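Local coordinates for protein diaminopimelate decarboxylase (Methanocaldococcus jannaschii, PDB 1TWI) that decarboxylates meso-diaminopimelate to L-lysine, the last step of lysine biosynthesis, as a homodimer that uses pyridoxal 5'-phosphate, at residues E37-I42 with V296-Y301; D11-I16 with N341-N346; E49-W54 with K265-A270; L32-E37 with V404-K409. All blocks are in the same frame, centred on the assembly; numbering follows the deposited sequence.

In the fold
Contacts 1, 2 and 4 touch one another on one side of the chain's centre, whereas contact 3 stands apart in the PLP-binding barrel, its centre about 20 Å and its nearest atoms about 8 Å from those of contact 1. Along the chain, contact 3 falls within the span bridged by contact 1, itself within that of contact 4; contacts 2 and 4 interleave. Strand 32-36 runs straight into helix 37-58, and this piece carries contacts 4, 1 and 3. Contacts 1 and 4, centres about 9 Å apart, share Glu-37 and join it to the mixed sheet of the C-terminal beta domain; contact 2 adds the N-terminal sheet, and contact 3 packs two helices within the barrel.

Contact 1 (E37-I42 with V296-Y301); sequences EEQIKI and VATAGY
Gln-39 and Ala-299 bring the two backbones closest, their CA atoms 5.1 Å apart, where the first turns of helix 37-58 meet a turn whose residues 297-299 have helical backbone angles and which leads into strand 300-311. That turn is closed by Ala-299 N bonding to Val-296 O at 3.1 Å, and no hydrogen bond joins the two segments. Ala-299 CB points at the helix and fits between two of its side chains. Ile-40 CG1 lies a tight 3.5 Å from Ala-299 CB, and Gln-39 CB is 3.7 Å from the same methyl. Here the chain leaves the PLP-binding barrel for the beta domain of this decarboxylase family; Val-296 lies near the PLP-binding residue Gly-292. With CG swung away from its own backbone N (chi1 -176°), Gln-39 lays its aliphatic part along the turn, CG being 3.6 Å from Ala-299 CA. CG also faces Thr-298, the two side chains crossing at about a right angle; Thr-298 OG1 is hydrogen-bonded to Asn-43, one turn after Gln-39 on helix 37-58. Ile-40 CD1 extends toward Val-296 CG1, a looser approach of 4.5 Å, while Leu-79 and Leu-80 of helix 74-82 also pack on Ile-40.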
loop_
_atom_site.group_PDB
_atom_site.type_symbol
_atom_site.label_atom_id
_atom_site.label_comp_id
_atom_site.label_asym_id
_atom_site.label_seq_id
_atom_site.Cartn_x
_atom_site.Cartn_y
_atom_site.Cartn_z
ATOM N N GLU A 37 25.515 -0.031 1.410
ATOM C CA GLU A 37 25.957 -1.096 2.286
ATOM C C GLU A 37 26.715 -0.508 3.466
ATOM O O GLU A 37 26.530 -0.941 4.600
ATOM C CB GLU A 37 26.876 -2.058 1.521
ATOM C CG GLU A 37 27.495 -3.148 2.411
ATOM C CD GLU A 37 28.312 -4.097 1.552
ATOM O OE1 GLU A 37 27.781 -5.133 1.132
ATOM O OE2 GLU A 37 29.470 -3.790 1.239
ATOM N N GLU A 38 27.581 0.474 3.221
ATOM C CA GLU A 38 28.330 1.062 4.351
ATOM C C GLU A 38 27.380 1.786 5.338
ATOM O O GLU A 38 27.599 1.757 6.545
ATOM C CB GLU A 38 29.399 2.046 3.807
ATOM C CG GLU A 38 30.251 2.784 4.859
ATOM C CD GLU A 38 31.151 1.880 5.722
ATOM O OE1 GLU A 38 31.460 0.720 5.338
ATOM O OE2 GLU A 38 31.567 2.367 6.802
ATOM N N GLN A 39 26.358 2.479 4.851
ATOM C CA GLN A 39 25.467 3.127 5.807
ATOM C C GLN A 39 24.791 2.061 6.744
ATOM O O GLN A 39 24.565 2.316 7.944
ATOM C CB GLN A 39 24.357 3.922 5.076
ATOM C CG GLN A 39 23.470 4.687 6.054
ATOM C CD GLN A 39 24.282 5.760 6.791
ATOM O OE1 GLN A 39 24.538 5.672 8.018
ATOM N NE2 GLN A 39 24.737 6.743 6.043
ATOM N N ILE A 40 24.410 0.898 6.191
ATOM C CA ILE A 40 23.813 -0.144 7.028
ATOM C C ILE A 40 24.849 -0.612 8.060
ATOM O O ILE A 40 24.511 -0.818 9.254
ATOM C CB ILE A 40 23.307 -1.372 6.189
ATOM C CG1 ILE A 40 22.151 -0.932 5.279
ATOM C CG2 ILE A 40 22.814 -2.506 7.137
ATOM C CD1 ILE A 40 21.670 -1.985 4.275
ATOM N N LYS A 41 26.103 -0.789 7.639
ATOM C CA LYS A 41 27.132 -1.214 8.610
ATOM C C LYS A 41 27.305 -0.154 9.675
ATOM O O LYS A 41 27.467 -0.478 10.869
ATOM C CB LYS A 41 28.506 -1.439 7.943
ATOM C CG LYS A 41 28.514 -2.587 6.883
ATOM C CD LYS A 41 29.984 -2.775 6.391
ATOM C CE LYS A 41 30.015 -3.419 5.048
ATOM N NZ LYS A 41 29.412 -4.778 5.101
ATOM N N ILE A 42 27.281 1.099 9.266
ATOM C CA ILE A 42 27.399 2.187 10.279
ATOM C C ILE A 42 26.224 2.169 11.268
ATOM O O ILE A 42 26.416 2.263 12.505
ATOM C CB ILE A 42 27.427 3.570 9.591
ATOM C CG1 ILE A 42 28.809 3.734 8.924
ATOM C CG2 ILE A 42 27.061 4.700 10.647
ATOM C CD1 ILE A 42 28.902 4.870 7.908
ATOM N N VAL A 296 17.990 0.455 8.724
ATOM C CA VAL A 296 18.063 0.592 7.284
ATOM C C VAL A 296 17.527 1.837 6.603
ATOM O O VAL A 296 17.879 2.089 5.461
ATOM C CB VAL A 296 17.415 -0.673 6.589
ATOM C CG1 VAL A 296 18.156 -1.959 7.064
ATOM C CG2 VAL A 296 15.875 -0.798 6.960
ATOM N N ALA A 297 16.691 2.621 7.281
ATOM C CA ALA A 297 16.083 3.749 6.613
ATOM C C ALA A 297 17.042 4.715 5.955
ATOM O O ALA A 297 16.861 5.047 4.781
ATOM C CB ALA A 297 15.160 4.558 7.624
ATOM N N THR A 298 18.035 5.185 6.716
ATOM C CA THR A 298 18.974 6.189 6.180
ATOM C C THR A 298 19.928 5.627 5.115
ATOM O O THR A 298 20.679 6.378 4.516
ATOM C CB THR A 298 19.854 6.805 7.324
ATOM O OG1 THR A 298 20.560 5.775 7.981
ATOM C CG2 THR A 298 18.975 7.535 8.343
ATOM N N ALA A 299 19.925 4.304 4.904
ATOM C CA ALA A 299 20.798 3.721 3.893
ATOM C C ALA A 299 20.133 3.728 2.491
ATOM O O ALA A 299 20.810 3.464 1.481
ATOM C CB ALA A 299 21.153 2.241 4.274
ATOM N N GLY A 300 18.845 4.028 2.439
ATOM C CA GLY A 300 18.114 3.976 1.153
ATOM C C GLY A 300 17.752 5.284 0.493
ATOM O O GLY A 300 17.314 6.227 1.170
ATOM N N TYR A 301 17.957 5.365 -0.824
ATOM C CA TYR A 301 17.628 6.581 -1.572
ATOM C C TYR A 301 16.828 6.116 -2.762
ATOM O O TYR A 301 17.135 5.075 -3.304
ATOM C CB TYR A 301 18.907 7.275 -2.073
ATOM C CG TYR A 301 19.792 7.669 -0.887
ATOM C CD1 TYR A 301 20.599 6.715 -0.276
ATOM C CD2 TYR A 301 19.731 8.977 -0.316
ATOM C CE1 TYR A 301 21.317 6.998 0.868
ATOM C CE2 TYR A 301 20.478 9.296 0.852
ATOM C CZ TYR A 301 21.259 8.286 1.431
ATOM O OH TYR A 301 21.953 8.487 2.607
#

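Contact 2 (D11-I16 with N341-N346); sequences DGRFFI and NCKVKN
Gly-12 O is gripped by two donors from the loop 341-346, which reach it from opposite faces of its carbonyl plane. Val-344 N makes a nearly straight bond, 2.8 Å long with an N-H...O angle of 170°, and stands above that plane. Lys-343 NZ donates to Gly-12 O at 3.2 Å. Its chain gets there by bending at chi2 (67°) and again at chi4, which brings the ammonium between Gly-12 O and Val-344 O. There NZ also donates to Val-344 O at 2.8 Å, in the plane of that carbonyl, and a water links it weakly to Asp-11 O. Two residues along, Phe-14 N donates to Cys-342 O at 2.9 Å, in the carbonyl plane but bent at the hydrogen (140°). Beside this bond Cys-342 SG lies 3.9 Å from Phe-14 CD2, an oblique sulfur-aromatic contact. Arg-13 CG rests against Lys-343 CD, while the guanidinium extends elsewhere and its NE forms a salt bridge with Asp-20.

In the next shell, Asn-341 OD1 accepts from Lys-343 N at 3.1 Å in an Asx turn at the start of the loop; Asn-341 ND2 is held by Asp-377 and the backbone of Asp-371. Phe-14 meets Phe-382 of strand 378-382. The bonds on both sides of Arg-13 and Lys-343 form a single beta bridge, which ties the N-terminal three-stranded sheet to an Asx-turn loop of the C-terminal beta domain.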
loop_
_atom_site.group_PDB
_atom_site.type_symbol
_atom_site.label_atom_id
_atom_site.label_comp_id
_atom_site.label_asym_id
_atom_site.label_seq_id
_atom_site.Cartn_x
_atom_site.Cartn_y
_atom_site.Cartn_z
ATOM N N ASP A 11 31.819 17.937 -7.074
ATOM C CA ASP A 11 31.823 18.517 -8.402
ATOM C C ASP A 11 30.412 18.798 -8.920
ATOM O O ASP A 11 30.109 18.486 -10.069
ATOM C CB ASP A 11 32.539 17.598 -9.398
ATOM C CG ASP A 11 34.029 17.412 -9.072
ATOM O OD1 ASP A 11 34.361 16.892 -7.973
ATOM O OD2 ASP A 11 34.878 17.785 -9.936
ATOM N N GLY A 12 29.566 19.376 -8.064
ATOM C CA GLY A 12 28.220 19.736 -8.477
ATOM C C GLY A 12 27.238 18.594 -8.741
ATOM O O GLY A 12 26.204 18.835 -9.368
ATOM N N ARG A 13 27.582 17.385 -8.312
ATOM C CA ARG A 13 26.720 16.214 -8.466
ATOM C C ARG A 13 26.585 15.437 -7.170
ATOM O O ARG A 13 27.463 15.478 -6.288
ATOM C CB ARG A 13 27.249 15.276 -9.568
ATOM C CG ARG A 13 27.270 15.960 -10.911
ATOM C CD ARG A 13 28.265 15.309 -11.863
ATOM N NE ARG A 13 27.786 14.032 -12.410
ATOM C CZ ARG A 13 26.967 13.883 -13.464
ATOM N NH1 ARG A 13 26.499 14.944 -14.124
ATOM N NH2 ARG A 13 26.643 12.662 -13.874
ATOM N N PHE A 14 25.482 14.696 -7.058
ATOM C CA PHE A 14 25.240 13.895 -5.851
ATOM C C PHE A 14 25.896 12.513 -5.957
ATOM O O PHE A 14 25.771 11.825 -6.982
ATOM C CB PHE A 14 23.710 13.749 -5.660
ATOM C CG PHE A 14 23.292 12.980 -4.406
ATOM C CD1 PHE A 14 23.692 13.402 -3.152
ATOM C CD2 PHE A 14 22.407 11.891 -4.499
ATOM C CE1 PHE A 14 23.199 12.748 -1.953
ATOM C CE2 PHE A 14 21.918 11.234 -3.330
ATOM C CZ PHE A 14 22.324 11.677 -2.059
ATOM N N PHE A 15 26.545 12.082 -4.875
ATOM C CA PHE A 15 27.210 10.763 -4.798
ATOM C C PHE A 15 26.716 9.915 -3.618
ATOM O O PHE A 15 26.422 10.473 -2.555
ATOM C CB PHE A 15 28.751 10.926 -4.653
ATOM C CG PHE A 15 29.446 11.334 -5.982
ATOM C CD1 PHE A 15 29.337 12.635 -6.469
ATOM C CD2 PHE A 15 30.154 10.405 -6.719
ATOM C CE1 PHE A 15 29.943 13.009 -7.693
ATOM C CE2 PHE A 15 30.781 10.751 -7.955
ATOM C CZ PHE A 15 30.676 12.047 -8.437
ATOM N N ILE A 16 26.647 8.587 -3.791
ATOM C CA ILE A 16 26.258 7.674 -2.694
ATOM C C ILE A 16 27.381 6.669 -2.651
ATOM O O ILE A 16 27.623 5.976 -3.655
ATOM C CB ILE A 16 24.907 6.915 -2.980
ATOM C CG1 ILE A 16 23.778 7.955 -3.174
ATOM C CG2 ILE A 16 24.634 5.872 -1.794
ATOM C CD1 ILE A 16 22.566 7.470 -3.944
ATOM N N ASN A 341 17.743 17.671 -6.050
ATOM C CA ASN A 341 18.044 17.444 -7.445
ATOM C C ASN A 341 19.435 16.820 -7.322
ATOM O O ASN A 341 20.251 17.272 -6.516
ATOM C CB ASN A 341 18.180 18.772 -8.187
ATOM C CG ASN A 341 18.198 18.595 -9.699
ATOM O OD1 ASN A 341 18.775 17.617 -10.224
ATOM N ND2 ASN A 341 17.583 19.542 -10.407
ATOM N N CYS A 342 19.719 15.776 -8.082
ATOM C CA CYS A 342 21.065 15.195 -8.041
ATOM C C CYS A 342 22.109 16.095 -8.683
ATOM O O CYS A 342 23.289 15.820 -8.561
ATOM C CB CYS A 342 21.101 13.848 -8.779
ATOM S SG CYS A 342 20.295 12.537 -7.760
ATOM N N LYS A 343 21.675 17.153 -9.375
ATOM C CA LYS A 343 22.610 18.071 -10.040
ATOM C C LYS A 343 22.502 19.448 -9.416
ATOM O O LYS A 343 21.409 19.994 -9.337
ATOM C CB LYS A 343 22.275 18.218 -11.533
ATOM C CG LYS A 343 23.265 19.119 -12.351
ATOM C CD LYS A 343 24.706 18.523 -12.477
ATOM C CE LYS A 343 25.734 19.572 -13.050
ATOM N NZ LYS A 343 26.059 20.608 -11.991
ATOM N N VAL A 344 23.638 20.010 -9.005
ATOM C CA VAL A 344 23.660 21.354 -8.436
ATOM C C VAL A 344 23.481 22.316 -9.605
ATOM O O VAL A 344 24.065 22.111 -10.704
ATOM C CB VAL A 344 25.019 21.633 -7.781
ATOM C CG1 VAL A 344 25.210 23.149 -7.573
ATOM C CG2 VAL A 344 25.084 20.871 -6.472
ATOM N N LYS A 345 22.646 23.336 -9.402
ATOM C CA LYS A 345 22.379 24.324 -10.450
ATOM C C LYS A 345 22.711 25.739 -9.889
ATOM O O LYS A 345 22.935 25.906 -8.690
ATOM C CB LYS A 345 20.891 24.284 -10.812
ATOM C CG LYS A 345 20.335 22.909 -11.297
ATOM C CD LYS A 345 20.987 22.475 -12.631
ATOM C CE LYS A 345 20.207 21.251 -13.276
ATOM N NZ LYS A 345 18.759 21.550 -13.643
ATOM N N ASN A 346 22.696 26.757 -10.733
ATOM C CA ASN A 346 23.007 28.101 -10.236
ATOM C C ASN A 346 21.729 28.878 -10.014
ATOM O O ASN A 346 21.722 30.097 -10.005
ATOM C CB ASN A 346 23.920 28.828 -11.212
ATOM C CG ASN A 346 25.310 28.222 -11.228
ATOM O OD1 ASN A 346 25.950 28.048 -10.171
ATOM N ND2 ASN A 346 25.790 27.878 -12.436
HETATM O O HOH W 1 28.699 18.950 -12.185
#

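Contact 3 (E49-W54 with K265-A270); sequences EAFKRW and KDLADA
Phe-51 and Ala-268 join two neighbouring outer helices of the alpha/beta (TIM) barrel that binds PLP, helices 37-58 and 264-276. The segment axes run nearly parallel, 17° apart, and approach to 8.5 Å, a close spacing consistent with the small Ala-50 and Ala-268 on the facing sides. From CB, Phe-51 places CG opposite its own carbonyl carbon (chi1 -74°), which directs the ring toward Ala-268 of the second helix. The CG atom is 3.9 Å from Ala-268 CB, with CD1 and CD2 similarly near. Farther out, CE1 comes to 3.4 Å from Ala-268 CA. CZ, at the end, is 3.3 Å from the same CA and also meets Leu-267 CG at the ring edge, in the ring plane. The methyl thus sits over the ring centre as a CH-pi contact, 9° off the ring normal. On the barrel side, Phe-51 also packs on Leu-287 and Leu-289 of strand 286-289 and stacks with Phe-62, so the ring lies between the helical layer and the barrel wall.

Ala-50 CB lies beside the backbone of Lys-265. Its carbonyl O is 3.3 Å from Ala-268 CB. Toward the surface, Arg-53 NE forms a salt bridge with Glu-57 and NH2 a hydrogen bond with Asn-273. A water bridges the helices there, donating to Asp-269 OD1 at 2.8 Å and accepting from Arg-53 NH1 at 3.1 Å, at the edge of the guanidinium, in its plane.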
loop_
_atom_site.group_PDB
_atom_site.type_symbol
_atom_site.label_atom_id
_atom_site.label_comp_id
_atom_site.label_asym_id
_atom_site.label_seq_id
_atom_site.Cartn_x
_atom_site.Cartn_y
_atom_site.Cartn_z
ATOM N N GLU A 49 28.106 -0.612 19.379
ATOM C CA GLU A 49 28.980 0.200 20.200
ATOM C C GLU A 49 28.224 0.787 21.407
ATOM O O GLU A 49 28.722 0.806 22.547
ATOM C CB GLU A 49 29.581 1.315 19.358
ATOM C CG GLU A 49 30.498 2.179 20.152
ATOM C CD GLU A 49 31.869 1.547 20.401
ATOM O OE1 GLU A 49 32.634 2.183 21.151
ATOM O OE2 GLU A 49 32.175 0.440 19.849
ATOM N N ALA A 50 26.997 1.221 21.155
ATOM C CA ALA A 50 26.214 1.798 22.211
ATOM C C ALA A 50 25.790 0.770 23.261
ATOM O O ALA A 50 25.758 1.086 24.456
ATOM C CB ALA A 50 24.998 2.487 21.636
ATOM N N PHE A 51 25.476 -0.453 22.845
ATOM C CA PHE A 51 24.985 -1.425 23.812
ATOM C C PHE A 51 25.980 -2.492 24.301
ATOM O O PHE A 51 25.620 -3.303 25.106
ATOM C CB PHE A 51 23.699 -2.118 23.282
ATOM C CG PHE A 51 22.464 -1.242 23.335
ATOM C CD1 PHE A 51 21.608 -1.298 24.424
ATOM C CD2 PHE A 51 22.181 -0.345 22.304
ATOM C CE1 PHE A 51 20.483 -0.468 24.492
ATOM C CE2 PHE A 51 21.045 0.506 22.352
ATOM C CZ PHE A 51 20.187 0.450 23.454
ATOM N N LYS A 52 27.244 -2.479 23.875
ATOM C CA LYS A 52 28.156 -3.530 24.344
ATOM C C LYS A 52 28.364 -3.452 25.856
ATOM O O LYS A 52 28.776 -4.408 26.492
ATOM C CB LYS A 52 29.510 -3.431 23.625
ATOM C CG LYS A 52 30.237 -2.136 23.890
ATOM C CD LYS A 52 31.595 -2.206 23.200
ATOM C CE LYS A 52 32.253 -0.857 23.046
ATOM N NZ LYS A 52 33.333 -0.990 21.972
ATOM N N ARG A 53 28.113 -2.293 26.419
ATOM C CA ARG A 53 28.198 -2.147 27.845
ATOM C C ARG A 53 27.306 -3.214 28.561
ATOM O O ARG A 53 27.626 -3.691 29.660
ATOM C CB ARG A 53 27.712 -0.742 28.218
ATOM C CG ARG A 53 27.583 -0.517 29.680
ATOM C CD ARG A 53 27.155 0.899 29.997
ATOM N NE ARG A 53 26.884 1.030 31.430
ATOM C CZ ARG A 53 26.012 1.897 31.918
ATOM N NH1 ARG A 53 25.354 2.696 31.086
ATOM N NH2 ARG A 53 25.767 1.941 33.213
ATOM N N TRP A 54 26.159 -3.554 27.974
ATOM C CA TRP A 54 25.282 -4.551 28.618
ATOM C C TRP A 54 26.043 -5.849 28.884
ATOM O O TRP A 54 26.070 -6.359 30.016
ATOM C CB TRP A 54 24.044 -4.882 27.744
ATOM C CG TRP A 54 23.112 -5.770 28.503
ATOM C CD1 TRP A 54 22.779 -7.093 28.239
ATOM C CD2 TRP A 54 22.372 -5.394 29.648
ATOM N NE1 TRP A 54 21.848 -7.539 29.176
ATOM C CE2 TRP A 54 21.593 -6.502 30.041
ATOM C CE3 TRP A 54 22.285 -4.196 30.396
ATOM C CZ2 TRP A 54 20.736 -6.454 31.151
ATOM C CZ3 TRP A 54 21.439 -4.157 31.492
ATOM C CH2 TRP A 54 20.675 -5.268 31.860
ATOM N N LYS A 265 23.218 5.678 21.228
ATOM C CA LYS A 265 23.903 5.923 22.512
ATOM C C LYS A 265 22.945 6.453 23.544
ATOM O O LYS A 265 22.990 6.021 24.707
ATOM C CB LYS A 265 25.054 6.943 22.370
ATOM C CG LYS A 265 26.190 6.415 21.528
ATOM C CD LYS A 265 27.470 7.352 21.515
ATOM C CE LYS A 265 28.661 6.614 20.890
ATOM N NZ LYS A 265 29.906 7.467 20.911
ATOM N N ASP A 266 22.104 7.401 23.140
ATOM C CA ASP A 266 21.101 7.959 24.065
ATOM C C ASP A 266 20.127 6.845 24.526
ATOM O O ASP A 266 19.752 6.758 25.720
ATOM C CB ASP A 266 20.275 9.072 23.420
ATOM C CG ASP A 266 21.109 10.296 23.085
ATOM O OD1 ASP A 266 21.915 10.680 23.962
ATOM O OD2 ASP A 266 20.955 10.846 21.969
ATOM N N LEU A 267 19.730 6.001 23.581
ATOM C CA LEU A 267 18.838 4.902 23.899
ATOM C C LEU A 267 19.465 3.927 24.917
ATOM O O LEU A 267 18.817 3.514 25.867
ATOM C CB LEU A 267 18.480 4.134 22.623
ATOM C CG LEU A 267 17.433 3.022 22.848
ATOM C CD1 LEU A 267 16.041 3.664 23.196
ATOM C CD2 LEU A 267 17.322 2.209 21.489
ATOM N N ALA A 268 20.734 3.577 24.728
ATOM C CA ALA A 268 21.412 2.654 25.620
ATOM C C ALA A 268 21.640 3.264 26.994
ATOM O O ALA A 268 21.467 2.589 27.996
ATOM C CB ALA A 268 22.741 2.234 25.036
ATOM N N ASP A 269 22.005 4.545 27.052
ATOM C CA ASP A 269 22.210 5.140 28.365
ATOM C C ASP A 269 20.896 4.991 29.129
ATOM O O ASP A 269 20.872 4.588 30.315
ATOM C CB ASP A 269 22.552 6.627 28.271
ATOM C CG ASP A 269 23.946 6.865 27.738
ATOM O OD1 ASP A 269 24.768 5.932 27.885
ATOM O OD2 ASP A 269 24.215 7.980 27.183
ATOM N N ALA A 270 19.812 5.313 28.449
ATOM C CA ALA A 270 18.492 5.238 29.052
ATOM C C ALA A 270 18.039 3.824 29.468
ATOM O O ALA A 270 17.585 3.572 30.624
ATOM C CB ALA A 270 17.465 5.882 28.090
HETATM O O HOH W 2 25.499 3.245 28.005
#

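Contact 4 (L32-E37 with V404-K409); sequences LYVMSE and VLTSKK
Val-34 and Val-404 lie side by side and point the same way, with Val-34 CG2 3.9 Å from Val-404 CG2. The other branch, Val-34 CG1, which stands opposite the backbone N (chi1 179°), meets Thr-406 CG2 at 3.6 Å, the two side chains crossing at about a right angle. On the other face of the sheet, Leu-405 CD1 packs on Met-35 CB and on Glu-37 CB, 3.8 Å from the latter.

Between these faces the strands pair in parallel, 4.7 Å apart at their axes and turned by 32°. Val-404 N donates to Tyr-33 O, Met-35 N to Val-404 O, Thr-406 N to Met-35 O and Glu-37 N to Thr-406 O, all within 2.8-2.9 Å. At the polar end, the extended Glu-37 chain brings its carboxylate to Ser-407, whose OG donates to Glu-37 OE2 at 2.8 Å from above the carboxylate plane. That oxygen also accepts from a water, which takes the N-H of Lys-408. Ser-407 OG accepts from Lys-409 N at 3.1 Å, an ST turn. Glu-37 OE1 bonds to His-432 of the second subunit, so this edge is part of the dimer interface. Asp-17 is hydrogen-bonded to both Thr-406 OG1 and Ser-36 OG, the latter also capping helix 37-58.

Strand 32-36 lies between strands 300-311 and 402-407 of the mixed sheet, with Leu-24 of helix 21-28 and Ile-16 of strand 13-16 packing on the Val-34 and Thr-406 face.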
loop_
_atom_site.group_PDB
_atom_site.type_symbol
_atom_site.label_atom_id
_atom_site.label_comp_id
_atom_site.label_asym_id
_atom_site.label_seq_id
_atom_site.Cartn_x
_atom_site.Cartn_y
_atom_site.Cartn_z
ATOM N N LEU A 32 14.634 4.076 -9.263
ATOM C CA LEU A 32 15.637 3.142 -8.731
ATOM C C LEU A 32 15.911 3.320 -7.224
ATOM O O LEU A 32 16.185 4.430 -6.788
ATOM C CB LEU A 32 16.992 3.386 -9.461
ATOM C CG LEU A 32 18.203 2.511 -9.145
ATOM C CD1 LEU A 32 17.941 1.155 -9.790
ATOM C CD2 LEU A 32 19.509 3.081 -9.751
ATOM N N TYR A 33 15.898 2.236 -6.457
ATOM C CA TYR A 33 16.270 2.298 -5.039
ATOM C C TYR A 33 17.772 2.052 -4.994
ATOM O O TYR A 33 18.288 1.141 -5.691
ATOM C CB TYR A 33 15.619 1.169 -4.234
ATOM C CG TYR A 33 14.248 1.516 -3.672
ATOM C CD1 TYR A 33 14.128 2.200 -2.460
ATOM C CD2 TYR A 33 13.085 1.142 -4.320
ATOM C CE1 TYR A 33 12.894 2.489 -1.909
ATOM C CE2 TYR A 33 11.805 1.446 -3.767
ATOM C CZ TYR A 33 11.745 2.122 -2.556
ATOM O OH TYR A 33 10.549 2.437 -1.934
ATOM N N VAL A 34 18.492 2.840 -4.197
ATOM C CA VAL A 34 19.938 2.608 -4.036
ATOM C C VAL A 34 20.096 2.377 -2.502
ATOM O O VAL A 34 19.705 3.227 -1.669
ATOM C CB VAL A 34 20.766 3.857 -4.475
ATOM C CG1 VAL A 34 22.324 3.621 -4.269
ATOM C CG2 VAL A 34 20.467 4.167 -5.972
ATOM N N MET A 35 20.694 1.266 -2.127
ATOM C CA MET A 35 20.890 0.967 -0.727
ATOM C C MET A 35 22.369 1.040 -0.484
ATOM O O MET A 35 23.125 0.357 -1.188
ATOM C CB MET A 35 20.393 -0.460 -0.409
ATOM C CG MET A 35 18.840 -0.571 -0.480
ATOM S SD MET A 35 17.985 0.459 0.820
ATOM C CE MET A 35 18.369 -0.405 2.276
ATOM N N SER A 36 22.789 1.824 0.516
ATOM C CA SER A 36 24.237 1.958 0.848
ATOM C C SER A 36 24.639 0.869 1.849
ATOM O O SER A 36 24.165 0.836 3.014
ATOM C CB SER A 36 24.534 3.341 1.481
ATOM O OG SER A 36 25.856 3.354 2.020
ATOM N N GLU A 37 25.515 -0.031 1.410
ATOM C CA GLU A 37 25.957 -1.096 2.286
ATOM C C GLU A 37 26.715 -0.508 3.466
ATOM O O GLU A 37 26.530 -0.941 4.600
ATOM C CB GLU A 37 26.876 -2.058 1.521
ATOM C CG GLU A 37 27.495 -3.148 2.411
ATOM C CD GLU A 37 28.312 -4.097 1.552
ATOM O OE1 GLU A 37 27.781 -5.133 1.132
ATOM O OE2 GLU A 37 29.470 -3.790 1.239
ATOM N N VAL A 404 19.626 -1.363 -6.293
ATOM C CA VAL A 404 21.031 -1.723 -6.351
ATOM C C VAL A 404 21.618 -1.482 -4.956
ATOM O O VAL A 404 21.032 -0.721 -4.133
ATOM C CB VAL A 404 21.849 -0.881 -7.374
ATOM C CG1 VAL A 404 21.431 -1.229 -8.807
ATOM C CG2 VAL A 404 21.639 0.643 -7.149
ATOM N N LEU A 405 22.741 -2.159 -4.692
ATOM C CA LEU A 405 23.490 -2.043 -3.451
ATOM C C LEU A 405 24.841 -1.404 -3.826
ATOM O O LEU A 405 25.528 -1.902 -4.741
ATOM C CB LEU A 405 23.759 -3.421 -2.819
ATOM C CG LEU A 405 24.533 -3.362 -1.478
ATOM C CD1 LEU A 405 23.654 -2.958 -0.289
ATOM C CD2 LEU A 405 25.161 -4.703 -1.232
ATOM N N THR A 406 25.185 -0.275 -3.187
ATOM C CA THR A 406 26.464 0.376 -3.448
ATOM C C THR A 406 27.326 -0.115 -2.314
ATOM O O THR A 406 26.941 -0.043 -1.144
ATOM C CB THR A 406 26.381 1.937 -3.429
ATOM O OG1 THR A 406 25.712 2.358 -2.237
ATOM C CG2 THR A 406 25.665 2.458 -4.666
ATOM N N SER A 407 28.516 -0.567 -2.679
ATOM C CA SER A 407 29.438 -1.218 -1.769
ATOM C C SER A 407 30.877 -0.879 -2.178
ATOM O O SER A 407 31.122 -0.435 -3.310
ATOM C CB SER A 407 29.196 -2.733 -1.909
ATOM O OG SER A 407 30.266 -3.524 -1.412
ATOM N N LYS A 408 31.815 -1.038 -1.260
ATOM C CA LYS A 408 33.202 -0.789 -1.628
ATOM C C LYS A 408 33.571 -1.756 -2.774
ATOM O O LYS A 408 34.431 -1.459 -3.617
ATOM C CB LYS A 408 34.113 -1.047 -0.418
ATOM C CG LYS A 408 34.130 0.110 0.529
ATOM C CD LYS A 408 34.764 -0.275 1.849
ATOM C CE LYS A 408 34.988 0.954 2.741
ATOM N NZ LYS A 408 33.806 1.859 2.692
ATOM N N LYS A 409 32.900 -2.903 -2.828
ATOM C CA LYS A 409 33.178 -3.907 -3.866
ATOM C C LYS A 409 32.661 -3.595 -5.265
ATOM O O LYS A 409 33.061 -4.249 -6.229
ATOM C CB LYS A 409 32.583 -5.246 -3.449
ATOM C CG LYS A 409 32.971 -5.711 -2.066
ATOM C CD LYS A 409 34.055 -6.711 -2.159
ATOM C CE LYS A 409 34.318 -7.360 -0.823
ATOM N NZ LYS A 409 35.402 -8.361 -1.099
HETATM O O HOH W 3 30.853 -1.506 1.438
#